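Local coordinates for conserved exported protein (Bacteroides fragilis, PDB 3CLW) that is of unknown function but may hydrolyse O-glycosidic bonds, at residues Phe22-Ala27 against Met63-Trp68. Residues are numbered along the deposited sequence; the frame is centred on the assembly and turned at random.
Sequences FSASDA and MALTNW
Phe22 and Thr66 are joined by two hydrogen bonds, one from each backbone amide. Phe22 N donates to Thr66 OG1 (3.1 Å), a hydroxyl placed between the backbone N and the carbonyl carbon of its own residue (chi1 43°), which brings it within bonding distance of Phe22 N. In return Thr66 N reaches Phe22 O at 2.9 Å, in the carbonyl plane. The same oxygen accepts from Asn67 N, which is tilted 34° from that plane and makes a more bent bond, so two amides grip one buried carbonyl. Residues 63-67 lead into strand 68-71, and a backbone hydrogen bond joins Ala24 to Arg69, consistent with residues 22-25 ending the first strand of a TIM barrel, held between the last strand, 353-356, and the second, 68-71. Apolar contacts follow: Leu65 sends CD2 against Phe22 CB and CD1 to Ala24 CB (3.8 Å). Trp68 CG stands anti to its own N (chi1 -177°), and the indole's far end nears residues 24-26, with Ser25 C and Asp26 N over one face, offset toward its rim, and Asp26 CB 3.4 Å from Trp68 CZ2. Water 1, in the ring plane, accepts from Trp68 NE1 (2.9 Å) and donates to Asp26 OD2, which also accepts from Gln110 NE2; Asp26 OD1 accepts a hydrogen bond from Asn71 N.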
ATOM      1  N   PHE A  22       0.243  -2.966  -7.022  1.00 33.70           N
ATOM      2  CA  PHE A  22       1.154  -2.581  -5.971  1.00 32.81           C
ATOM      3  C   PHE A  22       1.105  -1.065  -5.996  1.00 32.99           C
ATOM      4  O   PHE A  22       0.982  -0.447  -7.056  1.00 32.66           O
ATOM      5  CB  PHE A  22       2.561  -3.115  -6.267  1.00 33.52           C
ATOM      6  CG  PHE A  22       2.672  -4.631  -6.118  1.00 32.73           C
ATOM      7  CD1 PHE A  22       3.105  -5.194  -4.909  1.00 31.15           C
ATOM      8  CD2 PHE A  22       2.302  -5.470  -7.161  1.00 32.25           C
ATOM      9  CE1 PHE A  22       3.173  -6.573  -4.759  1.00 33.48           C
ATOM     10  CE2 PHE A  22       2.361  -6.837  -7.022  1.00 34.77           C
ATOM     11  CZ  PHE A  22       2.794  -7.399  -5.818  1.00 33.88           C
ATOM     12  N   SER A  23       1.182  -0.465  -4.825  1.00 32.13           N
ATOM     13  CA  SER A  23       0.846   0.909  -4.705  1.00 31.46           C
ATOM     14  C   SER A  23       1.750   1.621  -3.711  1.00 30.74           C
ATOM     15  O   SER A  23       2.549   0.990  -3.037  1.00 30.20           O
ATOM     16  CB  SER A  23      -0.608   1.025  -4.287  1.00 31.23           C
ATOM     17  OG  SER A  23      -1.057   2.362  -4.430  1.00 32.42           O
ATOM     18  N   ALA A  24       1.631   2.946  -3.664  1.00 30.65           N
ATOM     19  CA  ALA A  24       2.203   3.747  -2.592  1.00 31.76           C
ATOM     20  C   ALA A  24       1.377   5.015  -2.487  1.00 32.56           C
ATOM     21  O   ALA A  24       0.457   5.223  -3.267  1.00 33.74           O
ATOM     22  CB  ALA A  24       3.688   4.074  -2.859  1.00 30.18           C
ATOM     23  N   SER A  25       1.741   5.879  -1.553  1.00 33.14           N
ATOM     24  CA  SER A  25       0.916   7.008  -1.190  1.00 33.12           C
ATOM     25  C   SER A  25       1.625   8.343  -1.490  1.00 33.37           C
ATOM     26  O   SER A  25       2.843   8.460  -1.342  1.00 33.81           O
ATOM     27  CB  SER A  25       0.586   6.850   0.307  1.00 32.83           C
ATOM     28  OG  SER A  25      -0.274   7.855   0.748  1.00 33.26           O
ATOM     29  N   ASP A  26       0.851   9.334  -1.920  1.00 33.44           N
ATOM     30  CA  ASP A  26       1.342  10.695  -2.164  1.00 33.28           C
ATOM     31  C   ASP A  26       1.402  11.610  -0.918  1.00 33.24           C
ATOM     32  O   ASP A  26       1.652  12.812  -1.026  1.00 33.31           O
ATOM     33  CB  ASP A  26       0.476  11.339  -3.244  1.00 32.87           C
ATOM     34  CG  ASP A  26      -0.826  11.925  -2.710  1.00 33.90           C
ATOM     35  OD1 ASP A  26      -1.200  11.681  -1.542  1.00 32.89           O
ATOM     36  OD2 ASP A  26      -1.469  12.671  -3.486  1.00 35.01           O
ATOM     37  N   ALA A  27       1.135  11.048   0.255  1.00 33.53           N
ATOM     38  CA  ALA A  27       0.757  11.883   1.418  1.00 33.48           C
ATOM     39  C   ALA A  27       1.890  12.826   1.847  1.00 34.35           C
ATOM     40  O   ALA A  27       3.086  12.433   1.827  1.00 35.59           O
ATOM     41  CB  ALA A  27       0.338  11.020   2.559  1.00 32.44           C
ATOM     42  N   MET A  63       9.937   0.677  -9.550  1.00 31.59           N
ATOM     43  CA  MET A  63       8.876  -0.206  -9.056  1.00 29.83           C
ATOM     44  C   MET A  63       7.784  -0.484 -10.098  1.00 30.63           C
ATOM     45  O   MET A  63       7.166  -1.531 -10.049  1.00 31.37           O
ATOM     46  CB  MET A  63       8.251   0.377  -7.793  1.00 30.00           C
ATOM     47  CG  MET A  63       8.967   0.018  -6.460  1.00 30.82           C
ATOM     48  SD  MET A  63       8.406   0.975  -5.031  1.00 22.96           S
ATOM     49  CE  MET A  63       9.224   0.121  -3.832  1.00 33.01           C
ATOM     50  N   ALA A  64       7.562   0.464 -11.015  1.00 30.48           N
ATOM     51  CA  ALA A  64       6.422   0.468 -11.923  1.00 31.26           C
ATOM     52  C   ALA A  64       5.121   0.097 -11.170  1.00 31.76           C
ATOM     53  O   ALA A  64       4.437  -0.853 -11.527  1.00 31.44           O
ATOM     54  CB  ALA A  64       6.644  -0.471 -13.119  1.00 30.71           C
ATOM     55  N   LEU A  65       4.822   0.860 -10.119  1.00 31.46           N
ATOM     56  CA  LEU A  65       3.583   0.727  -9.385  1.00 30.72           C
ATOM     57  C   LEU A  65       2.362   0.834 -10.285  1.00 30.85           C
ATOM     58  O   LEU A  65       2.372   1.524 -11.317  1.00 30.30           O
ATOM     59  CB  LEU A  65       3.495   1.775  -8.286  1.00 31.11           C
ATOM     60  CG  LEU A  65       4.572   1.711  -7.210  1.00 30.46           C
ATOM     61  CD1 LEU A  65       4.449   2.947  -6.416  1.00 30.40           C
ATOM     62  CD2 LEU A  65       4.445   0.443  -6.328  1.00 31.54           C
ATOM     63  N   THR A  66       1.294   0.156  -9.861  1.00 30.43           N
ATOM     64  CA  THR A  66       0.134   0.011 -10.699  1.00 30.71           C
ATOM     65  C   THR A  66      -1.146   0.521 -10.056  1.00 31.08           C
ATOM     66  O   THR A  66      -2.232   0.326 -10.605  1.00 32.35           O
ATOM     67  CB  THR A  66      -0.015  -1.467 -11.172  1.00 30.41           C
ATOM     68  OG1 THR A  66       0.232  -2.334 -10.075  1.00 29.92           O
ATOM     69  CG2 THR A  66       0.987  -1.776 -12.276  1.00 27.98           C
ATOM     70  N   ASN A  67      -1.017   1.139  -8.888  1.00 31.18           N
ATOM     71  CA  ASN A  67      -2.047   1.986  -8.288  1.00 30.61           C
ATOM     72  C   ASN A  67      -1.280   3.138  -7.637  1.00 30.78           C
ATOM     73  O   ASN A  67      -0.055   3.015  -7.412  1.00 31.22           O
ATOM     74  CB  ASN A  67      -2.878   1.215  -7.250  1.00 30.01           C
ATOM     75  CG  ASN A  67      -3.918   2.101  -6.527  1.00 31.33           C
ATOM     76  OD1 ASN A  67      -4.915   2.538  -7.109  1.00 34.55           O
ATOM     77  ND2 ASN A  67      -3.692   2.342  -5.258  1.00 29.29           N
ATOM     78  N   TRP A  68      -1.961   4.252  -7.378  1.00 30.07           N
ATOM     79  CA  TRP A  68      -1.353   5.406  -6.662  1.00 30.30           C
ATOM     80  C   TRP A  68      -2.388   5.948  -5.690  1.00 30.03           C
ATOM     81  O   TRP A  68      -3.538   6.182  -6.088  1.00 29.41           O
ATOM     82  CB  TRP A  68      -0.924   6.505  -7.644  1.00 28.90           C
ATOM     83  CG  TRP A  68      -0.213   7.746  -7.051  1.00 29.07           C
ATOM     84  CD1 TRP A  68      -0.610   9.064  -7.165  1.00 27.66           C
ATOM     85  CD2 TRP A  68       1.024   7.765  -6.333  1.00 28.48           C
ATOM     86  NE1 TRP A  68       0.301   9.897  -6.568  1.00 29.47           N
ATOM     87  CE2 TRP A  68       1.323   9.128  -6.047  1.00 30.61           C
ATOM     88  CE3 TRP A  68       1.911   6.764  -5.890  1.00 29.32           C
ATOM     89  CZ2 TRP A  68       2.464   9.512  -5.307  1.00 28.38           C
ATOM     90  CZ3 TRP A  68       3.059   7.146  -5.161  1.00 29.17           C
ATOM     91  CH2 TRP A  68       3.318   8.515  -4.878  1.00 27.97           C
TER
HETATM   92  O   HOH W   1      -0.408  12.681  -6.148  1.00 32.54           O